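Mannose-6-phosphate isomerase (Helicobacter pylori, PDB 2QH5) probably transfers GMP from GTP to alpha-D-mannose 1-phosphate, giving GDP-mannose and diphosphate, through the nucleotidyltransferase domain crystallised here, and belongs to the type 2 mannose-6-phosphate isomerases. Local coordinates at residues 128-142 / 250-262. Residues are numbered along the deposited sequence; the frame is centred on the assembly and turned at random.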
ATOM      1  N   LYS A 128       7.611 -14.000  -4.332  1.00 63.36           N
ATOM      2  CA  LYS A 128       6.428 -14.717  -4.809  1.00 65.81           C
ATOM      3  C   LYS A 128       5.423 -13.741  -5.423  1.00 66.86           C
ATOM      4  O   LYS A 128       5.038 -13.889  -6.588  1.00 72.13           O
ATOM      5  CB  LYS A 128       5.757 -15.496  -3.668  1.00 66.25           C
ATOM      6  CG  LYS A 128       6.442 -16.796  -3.262  1.00 63.58           C
ATOM      7  CD  LYS A 128       5.621 -17.507  -2.185  1.00 67.88           C
ATOM      8  CE  LYS A 128       6.144 -18.904  -1.877  1.00 70.29           C
ATOM      9  NZ  LYS A 128       7.266 -18.888  -0.894  1.00 78.52           N
ATOM     10  N   ALA A 129       5.021 -12.737  -4.640  1.00 63.21           N
ATOM     11  CA  ALA A 129       4.063 -11.713  -5.079  1.00 52.07           C
ATOM     12  C   ALA A 129       4.480 -11.026  -6.370  1.00 51.49           C
ATOM     13  O   ALA A 129       3.638 -10.749  -7.225  1.00 52.82           O
ATOM     14  CB  ALA A 129       3.863 -10.698  -4.003  1.00 50.46           C
ATOM     15  N   ILE A 130       5.780 -10.754  -6.503  1.00 50.12           N
ATOM     16  CA  ILE A 130       6.341 -10.176  -7.720  1.00 54.63           C
ATOM     17  C   ILE A 130       6.090 -11.064  -8.934  1.00 61.25           C
ATOM     18  O   ILE A 130       5.731 -10.574 -10.012  1.00 67.10           O
ATOM     19  CB  ILE A 130       7.862  -9.929  -7.577  1.00 55.51           C
ATOM     20  CG1 ILE A 130       8.147  -8.877  -6.498  1.00 58.80           C
ATOM     21  CG2 ILE A 130       8.479  -9.511  -8.913  1.00 57.26           C
ATOM     22  CD1 ILE A 130       7.723  -7.470  -6.870  1.00 65.47           C
ATOM     23  N   ASP A 131       6.273 -12.372  -8.757  1.00 66.96           N
ATOM     24  CA  ASP A 131       6.122 -13.310  -9.866  1.00 65.81           C
ATOM     25  C   ASP A 131       4.674 -13.351 -10.358  1.00 61.12           C
ATOM     26  O   ASP A 131       4.431 -13.279 -11.568  1.00 57.59           O
ATOM     27  CB  ASP A 131       6.635 -14.703  -9.496  1.00 71.63           C
ATOM     28  CG  ASP A 131       6.988 -15.536 -10.722  1.00 86.92           C
ATOM     29  OD1 ASP A 131       7.936 -15.154 -11.452  1.00 91.39           O
ATOM     30  OD2 ASP A 131       6.317 -16.570 -10.957  1.00 90.50           O
ATOM     31  N   LEU A 132       3.727 -13.419  -9.418  1.00 55.81           N
ATOM     32  CA  LEU A 132       2.288 -13.329  -9.731  1.00 55.32           C
ATOM     33  C   LEU A 132       1.904 -12.023 -10.423  1.00 58.67           C
ATOM     34  O   LEU A 132       1.058 -12.016 -11.317  1.00 61.66           O
ATOM     35  CB  LEU A 132       1.439 -13.485  -8.469  1.00 53.28           C
ATOM     36  CG  LEU A 132       1.455 -14.833  -7.755  1.00 52.98           C
ATOM     37  CD1 LEU A 132       0.836 -14.729  -6.367  1.00 52.27           C
ATOM     38  CD2 LEU A 132       0.749 -15.880  -8.597  1.00 50.67           C
ATOM     39  N   ALA A 133       2.536 -10.925 -10.004  1.00 61.11           N
ATOM     40  CA  ALA A 133       2.282  -9.606 -10.579  1.00 54.76           C
ATOM     41  C   ALA A 133       2.697  -9.527 -12.045  1.00 55.44           C
ATOM     42  O   ALA A 133       2.049  -8.843 -12.842  1.00 57.22           O
ATOM     43  CB  ALA A 133       2.982  -8.528  -9.761  1.00 51.62           C
ATOM     44  N   GLN A 134       3.767 -10.230 -12.408  1.00 57.31           N
ATOM     45  CA  GLN A 134       4.212 -10.263 -13.805  1.00 57.04           C
ATOM     46  C   GLN A 134       3.264 -11.063 -14.686  1.00 57.96           C
ATOM     47  O   GLN A 134       3.274 -10.915 -15.915  1.00 55.72           O
ATOM     48  CB  GLN A 134       5.620 -10.838 -13.923  1.00 54.70           C
ATOM     49  CG  GLN A 134       6.680 -10.014 -13.254  1.00 60.57           C
ATOM     50  CD  GLN A 134       8.068 -10.508 -13.581  1.00 67.17           C
ATOM     51  OE1 GLN A 134       8.698 -11.201 -12.774  1.00 66.41           O
ATOM     52  NE2 GLN A 134       8.550 -10.174 -14.780  1.00 63.52           N
ATOM     53  N   LYS A 135       2.449 -11.907 -14.052  1.00 62.20           N
ATOM     54  CA  LYS A 135       1.453 -12.718 -14.762  1.00 66.54           C
ATOM     55  C   LYS A 135       0.180 -11.924 -15.042  1.00 66.78           C
ATOM     56  O   LYS A 135      -0.678 -12.359 -15.818  1.00 68.10           O
ATOM     57  CB  LYS A 135       1.138 -14.005 -13.991  1.00 65.16           C
ATOM     58  CG  LYS A 135       2.382 -14.788 -13.609  1.00 68.05           C
ATOM     59  CD  LYS A 135       2.205 -16.274 -13.824  1.00 72.67           C
ATOM     60  CE  LYS A 135       3.552 -16.958 -13.953  1.00 72.87           C
ATOM     61  NZ  LYS A 135       3.457 -18.196 -14.761  1.00 74.58           N
ATOM     62  N   GLY A 136       0.065 -10.759 -14.410  1.00 65.25           N
ATOM     63  CA  GLY A 136      -1.039  -9.845 -14.682  1.00 64.38           C
ATOM     64  C   GLY A 136      -2.054  -9.780 -13.562  1.00 58.74           C
ATOM     65  O   GLY A 136      -3.180  -9.331 -13.775  1.00 64.24           O
ATOM     66  N   PHE A 137      -1.644 -10.215 -12.370  1.00 56.91           N
ATOM     67  CA  PHE A 137      -2.503 -10.240 -11.184  1.00 51.49           C
ATOM     68  C   PHE A 137      -2.298  -9.047 -10.228  1.00 55.76           C
ATOM     69  O   PHE A 137      -1.242  -8.387 -10.238  1.00 56.33           O
ATOM     70  CB  PHE A 137      -2.274 -11.532 -10.396  1.00 54.47           C
ATOM     71  CG  PHE A 137      -2.706 -12.785 -11.112  1.00 58.09           C
ATOM     72  CD1 PHE A 137      -1.758 -13.662 -11.640  1.00 58.89           C
ATOM     73  CD2 PHE A 137      -4.057 -13.108 -11.228  1.00 57.70           C
ATOM     74  CE1 PHE A 137      -2.144 -14.836 -12.293  1.00 56.72           C
ATOM     75  CE2 PHE A 137      -4.453 -14.270 -11.874  1.00 61.52           C
ATOM     76  CZ  PHE A 137      -3.493 -15.139 -12.409  1.00 61.37           C
ATOM     77  N   LEU A 138      -3.330  -8.795  -9.417  1.00 50.94           N
ATOM     78  CA  LEU A 138      -3.286  -7.895  -8.265  1.00 52.57           C
ATOM     79  C   LEU A 138      -3.071  -8.742  -7.025  1.00 51.78           C
ATOM     80  O   LEU A 138      -3.947  -9.515  -6.632  1.00 53.29           O
ATOM     81  CB  LEU A 138      -4.610  -7.134  -8.101  1.00 52.32           C
ATOM     82  CG  LEU A 138      -5.150  -6.300  -9.263  1.00 54.15           C
ATOM     83  CD1 LEU A 138      -6.437  -5.605  -8.854  1.00 46.28           C
ATOM     84  CD2 LEU A 138      -4.120  -5.287  -9.728  1.00 43.68           C
ATOM     85  N   VAL A 139      -1.913  -8.595  -6.402  1.00 48.18           N
ATOM     86  CA  VAL A 139      -1.515  -9.525  -5.369  1.00 48.35           C
ATOM     87  C   VAL A 139      -1.747  -8.901  -4.022  1.00 50.76           C
ATOM     88  O   VAL A 139      -1.328  -7.774  -3.762  1.00 53.98           O
ATOM     89  CB  VAL A 139      -0.033  -9.970  -5.518  1.00 46.83           C
ATOM     90  CG1 VAL A 139       0.264 -11.135  -4.609  1.00 54.71           C
ATOM     91  CG2 VAL A 139       0.274 -10.338  -6.962  1.00 43.37           C
ATOM     92  N   THR A 140      -2.439  -9.650  -3.176  1.00 57.69           N
ATOM     93  CA  THR A 140      -2.699  -9.259  -1.806  1.00 60.73           C
ATOM     94  C   THR A 140      -2.004 -10.247  -0.854  1.00 61.40           C
ATOM     95  O   THR A 140      -1.478 -11.264  -1.300  1.00 65.17           O
ATOM     96  CB  THR A 140      -4.212  -9.189  -1.546  1.00 61.50           C
ATOM     97  OG1 THR A 140      -4.446  -8.539  -0.294  1.00 79.41           O
ATOM     98  CG2 THR A 140      -4.837 -10.579  -1.537  1.00 59.77           C
ATOM     99  N   PHE A 141      -1.976  -9.940   0.442  1.00 59.16           N
ATOM    100  CA  PHE A 141      -1.259 -10.770   1.404  1.00 58.39           C
ATOM    101  C   PHE A 141      -2.145 -11.193   2.573  1.00 63.86           C
ATOM    102  O   PHE A 141      -2.787 -10.355   3.210  1.00 63.93           O
ATOM    103  CB  PHE A 141      -0.019 -10.051   1.945  1.00 57.01           C
ATOM    104  CG  PHE A 141       1.089  -9.868   0.937  1.00 59.95           C
ATOM    105  CD1 PHE A 141       1.030  -8.856  -0.025  1.00 53.95           C
ATOM    106  CD2 PHE A 141       2.219 -10.673   0.981  1.00 61.75           C
ATOM    107  CE1 PHE A 141       2.062  -8.677  -0.945  1.00 58.13           C
ATOM    108  CE2 PHE A 141       3.260 -10.497   0.061  1.00 64.53           C
ATOM    109  CZ  PHE A 141       3.182  -9.497  -0.899  1.00 56.72           C
ATOM    110  N   GLY A 142      -2.160 -12.492   2.862  1.00 64.74           N
ATOM    111  CA  GLY A 142      -2.996 -13.028   3.926  1.00 70.03           C
ATOM    112  C   GLY A 142      -2.277 -13.213   5.249  1.00 72.67           C
ATOM    113  O   GLY A 142      -1.111 -13.608   5.285  1.00 72.53           O
ATOM    114  N   LEU A 250     -11.801  -1.469  -5.374  1.00 61.29           N
ATOM    115  CA  LEU A 250     -11.249  -2.387  -6.361  1.00 61.28           C
ATOM    116  C   LEU A 250     -11.200  -3.839  -5.915  1.00 60.61           C
ATOM    117  O   LEU A 250     -11.618  -4.731  -6.656  1.00 57.50           O
ATOM    118  CB  LEU A 250      -9.852  -1.918  -6.767  1.00 60.82           C
ATOM    119  CG  LEU A 250      -9.086  -2.711  -7.821  1.00 58.48           C
ATOM    120  CD1 LEU A 250      -9.869  -2.812  -9.126  1.00 61.90           C
ATOM    121  CD2 LEU A 250      -7.735  -2.057  -8.040  1.00 55.21           C
ATOM    122  N   MET A 251     -10.693  -4.070  -4.710  1.00 59.77           N
ATOM    123  CA  MET A 251     -10.446  -5.428  -4.237  1.00 62.88           C
ATOM    124  C   MET A 251     -11.726  -6.240  -4.011  1.00 63.10           C
ATOM    125  O   MET A 251     -11.694  -7.460  -4.028  1.00 68.52           O
ATOM    126  CB  MET A 251      -9.563  -5.422  -2.983  1.00 60.70           C
ATOM    127  CG  MET A 251      -8.243  -4.685  -3.154  1.00 58.14           C
ATOM    128  SD  MET A 251      -7.175  -5.422  -4.406  1.00 61.67           S
ATOM    129  CE  MET A 251      -5.976  -4.132  -4.690  1.00 61.73           C
ATOM    130  N   GLN A 252     -12.857  -5.573  -3.829  1.00 63.94           N
ATOM    131  CA  GLN A 252     -14.124  -6.292  -3.686  1.00 64.01           C
ATOM    132  C   GLN A 252     -14.781  -6.613  -5.036  1.00 65.91           C
ATOM    133  O   GLN A 252     -15.842  -7.242  -5.085  1.00 65.52           O
ATOM    134  CB  GLN A 252     -15.095  -5.515  -2.793  1.00 61.76           C
ATOM    135  CG  GLN A 252     -14.765  -5.596  -1.313  1.00 64.74           C
ATOM    136  CD  GLN A 252     -15.919  -5.165  -0.425  1.00 74.29           C
ATOM    137  OE1 GLN A 252     -15.938  -5.467   0.769  1.00 83.03           O
ATOM    138  NE2 GLN A 252     -16.888  -4.456  -1.002  1.00 77.72           N
ATOM    139  N   GLN A 253     -14.151  -6.193  -6.131  1.00 66.01           N
ATOM    140  CA  GLN A 253     -14.757  -6.351  -7.449  1.00 65.36           C
ATOM    141  C   GLN A 253     -13.828  -6.923  -8.495  1.00 63.64           C
ATOM    142  O   GLN A 253     -14.284  -7.340  -9.559  1.00 66.88           O
ATOM    143  CB  GLN A 253     -15.298  -5.015  -7.943  1.00 69.49           C
ATOM    144  CG  GLN A 253     -16.670  -4.701  -7.414  1.00 78.56           C
ATOM    145  CD  GLN A 253     -16.721  -3.344  -6.779  1.00 88.79           C
ATOM    146  OE1 GLN A 253     -17.042  -3.218  -5.598  1.00 97.70           O
ATOM    147  NE2 GLN A 253     -16.382  -2.314  -7.549  1.00 90.75           N
ATOM    148  N   SER A 254     -12.531  -6.930  -8.207  1.00 63.04           N
ATOM    149  CA  SER A 254     -11.553  -7.424  -9.172  1.00 65.78           C
ATOM    150  C   SER A 254     -11.574  -8.959  -9.308  1.00 64.79           C
ATOM    151  O   SER A 254     -11.612  -9.701  -8.309  1.00 51.42           O
ATOM    152  CB  SER A 254     -10.146  -6.928  -8.826  1.00 64.67           C
ATOM    153  OG  SER A 254      -9.217  -7.343  -9.811  1.00 66.59           O
ATOM    154  N   HIS A 255     -11.556  -9.416 -10.557  1.00 61.55           N
ATOM    155  CA  HIS A 255     -11.492 -10.838 -10.856  1.00 65.54           C
ATOM    156  C   HIS A 255     -10.046 -11.344 -10.892  1.00 63.32           C
ATOM    157  O   HIS A 255      -9.814 -12.541 -11.066  1.00 65.84           O
ATOM    158  CB  HIS A 255     -12.178 -11.130 -12.193  1.00 68.99           C
ATOM    159  CG  HIS A 255     -13.643 -10.821 -12.205  1.00 80.98           C
ATOM    160  ND1 HIS A 255     -14.569 -11.566 -11.508  1.00 84.59           N
ATOM    161  CD2 HIS A 255     -14.343  -9.850 -12.842  1.00 87.64           C
ATOM    162  CE1 HIS A 255     -15.776 -11.065 -11.709  1.00 89.96           C
ATOM    163  NE2 HIS A 255     -15.665 -10.023 -12.513  1.00 90.40           N
ATOM    164  N   LYS A 256      -9.086 -10.435 -10.713  1.00 58.22           N
ATOM    165  CA  LYS A 256      -7.668 -10.739 -10.910  1.00 49.82           C
ATOM    166  C   LYS A 256      -6.830 -10.754  -9.633  1.00 51.21           C
ATOM    167  O   LYS A 256      -5.673 -10.340  -9.644  1.00 56.85           O
ATOM    168  CB  LYS A 256      -7.076  -9.767 -11.919  1.00 50.99           C
ATOM    169  CG  LYS A 256      -7.795  -9.816 -13.239  1.00 55.74           C
ATOM    170  CD  LYS A 256      -7.128  -8.997 -14.314  1.00 60.88           C
ATOM    171  CE  LYS A 256      -7.873  -9.206 -15.628  1.00 65.15           C
ATOM    172  NZ  LYS A 256      -7.515  -8.205 -16.657  1.00 67.67           N
ATOM    173  N   ILE A 257      -7.400 -11.281  -8.554  1.00 51.53           N
ATOM    174  CA  ILE A 257      -6.766 -11.260  -7.236  1.00 55.42           C
ATOM    175  C   ILE A 257      -6.187 -12.611  -6.793  1.00 57.17           C
ATOM    176  O   ILE A 257      -6.908 -13.611  -6.726  1.00 59.48           O
ATOM    177  CB  ILE A 257      -7.766 -10.752  -6.166  1.00 57.82           C
ATOM    178  CG1 ILE A 257      -8.255  -9.355  -6.540  1.00 60.01           C
ATOM    179  CG2 ILE A 257      -7.143 -10.751  -4.753  1.00 55.35           C
ATOM    180  CD1 ILE A 257      -9.442  -8.897  -5.736  1.00 68.93           C
ATOM    181  N   LYS A 258      -4.890 -12.626  -6.479  1.00 55.78           N
ATOM    182  CA  LYS A 258      -4.261 -13.777  -5.824  1.00 54.61           C
ATOM    183  C   LYS A 258      -3.730 -13.415  -4.436  1.00 54.35           C
ATOM    184  O   LYS A 258      -3.567 -12.246  -4.113  1.00 57.85           O
ATOM    185  CB  LYS A 258      -3.142 -14.362  -6.692  1.00 56.60           C
ATOM    186  CG  LYS A 258      -3.614 -14.945  -8.028  1.00 56.21           C
ATOM    187  CD  LYS A 258      -4.427 -16.218  -7.847  1.00 55.06           C
ATOM    188  CE  LYS A 258      -4.697 -16.889  -9.183  1.00 59.41           C
ATOM    189  NZ  LYS A 258      -5.972 -16.444  -9.787  1.00 64.02           N
ATOM    190  N   MET A 259      -3.461 -14.420  -3.615  1.00 54.99           N
ATOM    191  CA  MET A 259      -3.005 -14.181  -2.254  1.00 55.80           C
ATOM    192  C   MET A 259      -1.655 -14.855  -2.018  1.00 62.66           C
ATOM    193  O   MET A 259      -1.332 -15.853  -2.662  1.00 67.97           O
ATOM    194  CB  MET A 259      -4.036 -14.714  -1.259  1.00 54.45           C
ATOM    195  CG  MET A 259      -3.950 -14.103   0.129  1.00 57.80           C
ATOM    196  SD  MET A 259      -4.923 -15.002   1.347  1.00 53.89           S
ATOM    197  CE  MET A 259      -3.723 -16.250   1.788  1.00 67.37           C
ATOM    198  N   VAL A 260      -0.860 -14.281  -1.117  1.00 64.92           N
ATOM    199  CA  VAL A 260       0.370 -14.902  -0.617  1.00 65.10           C
ATOM    200  C   VAL A 260       0.331 -14.807   0.910  1.00 70.08           C
ATOM    201  O   VAL A 260       0.031 -13.750   1.448  1.00 72.84           O
ATOM    202  CB  VAL A 260       1.642 -14.202  -1.168  1.00 61.43           C
ATOM    203  CG1 VAL A 260       2.905 -14.909  -0.695  1.00 60.91           C
ATOM    204  CG2 VAL A 260       1.623 -14.155  -2.683  1.00 53.76           C
ATOM    205  N   GLU A 261       0.609 -15.905   1.608  1.00 76.70           N
ATOM    206  CA  GLU A 261       0.549 -15.912   3.077  1.00 82.92           C
ATOM    207  C   GLU A 261       1.709 -15.159   3.723  1.00 86.41           C
ATOM    208  O   GLU A 261       2.868 -15.335   3.340  1.00 88.88           O
ATOM    209  CB  GLU A 261       0.522 -17.344   3.616  1.00 84.85           C
ATOM    210  CG  GLU A 261      -0.658 -18.181   3.159  1.00 87.01           C
ATOM    211  CD  GLU A 261      -0.429 -19.665   3.374  1.00 87.45           C
ATOM    212  OE1 GLU A 261       0.125 -20.038   4.430  1.00 82.98           O
ATOM    213  OE2 GLU A 261      -0.803 -20.459   2.484  1.00 90.28           O
ATOM    214  N   LEU A 262       1.388 -14.316   4.699  1.00 92.22           N
ATOM    215  CA  LEU A 262       2.407 -13.637   5.495  1.00 99.44           C
ATOM    216  C   LEU A 262       2.563 -14.296   6.859  1.00105.86           C
ATOM    217  O   LEU A 262       1.752 -14.087   7.768  1.00106.27           O
ATOM    218  CB  LEU A 262       2.103 -12.142   5.651  1.00 97.60           C
ATOM    219  CG  LEU A 262       2.819 -11.175   4.702  1.00 99.15           C
ATOM    220  CD1 LEU A 262       2.317  -9.757   4.907  1.00 99.57           C
ATOM    221  CD2 LEU A 262       4.329 -11.229   4.892  1.00 97.62           C
TER
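Lys258 crosses the face of the Phe137 ring at a slant. CB meets the helix 128-134, with Leu132 CD1 4.0 Å from Lys258 CB. With CG anti to the carbonyl carbon (chi1 -64°), Lys258 CG stands over the aromatic face, 3.9 Å from the Phe137 ring centroid and 18° off the normal, a CH-pi contact. A bend at chi2 turns the rest of the chain toward CE2 and CZ: CE comes 3.8 Å from Phe137 CE2, and NZ ends 3.4 Å from the same CE2, with a long, weak ion pair to Asp162. The neighbouring backbones form a parallel pair from Leu138-Ile257 to Gly142-Glu261, joined by six hydrogen bonds; the straightest, Thr140 N to Lys258 O, is 3.0 Å at 178°. Val260 CG2 touches both Leu132 CD1 and Val139 CG1, 3.8 Å from each, joining helix and strand 138-142 to strand 257-261. On the reverse face Leu138 CD1 meets Leu250 CD2 tip to tip at 3.9 Å. A Schellman motif at Gly136 turns helix 119-134 into strand 138-144, which has strand 257-261 parallel on one edge and strand 184-194 antiparallel on the other, within the mixed sheet of a GT-A-type nucleotidyltransferase domain.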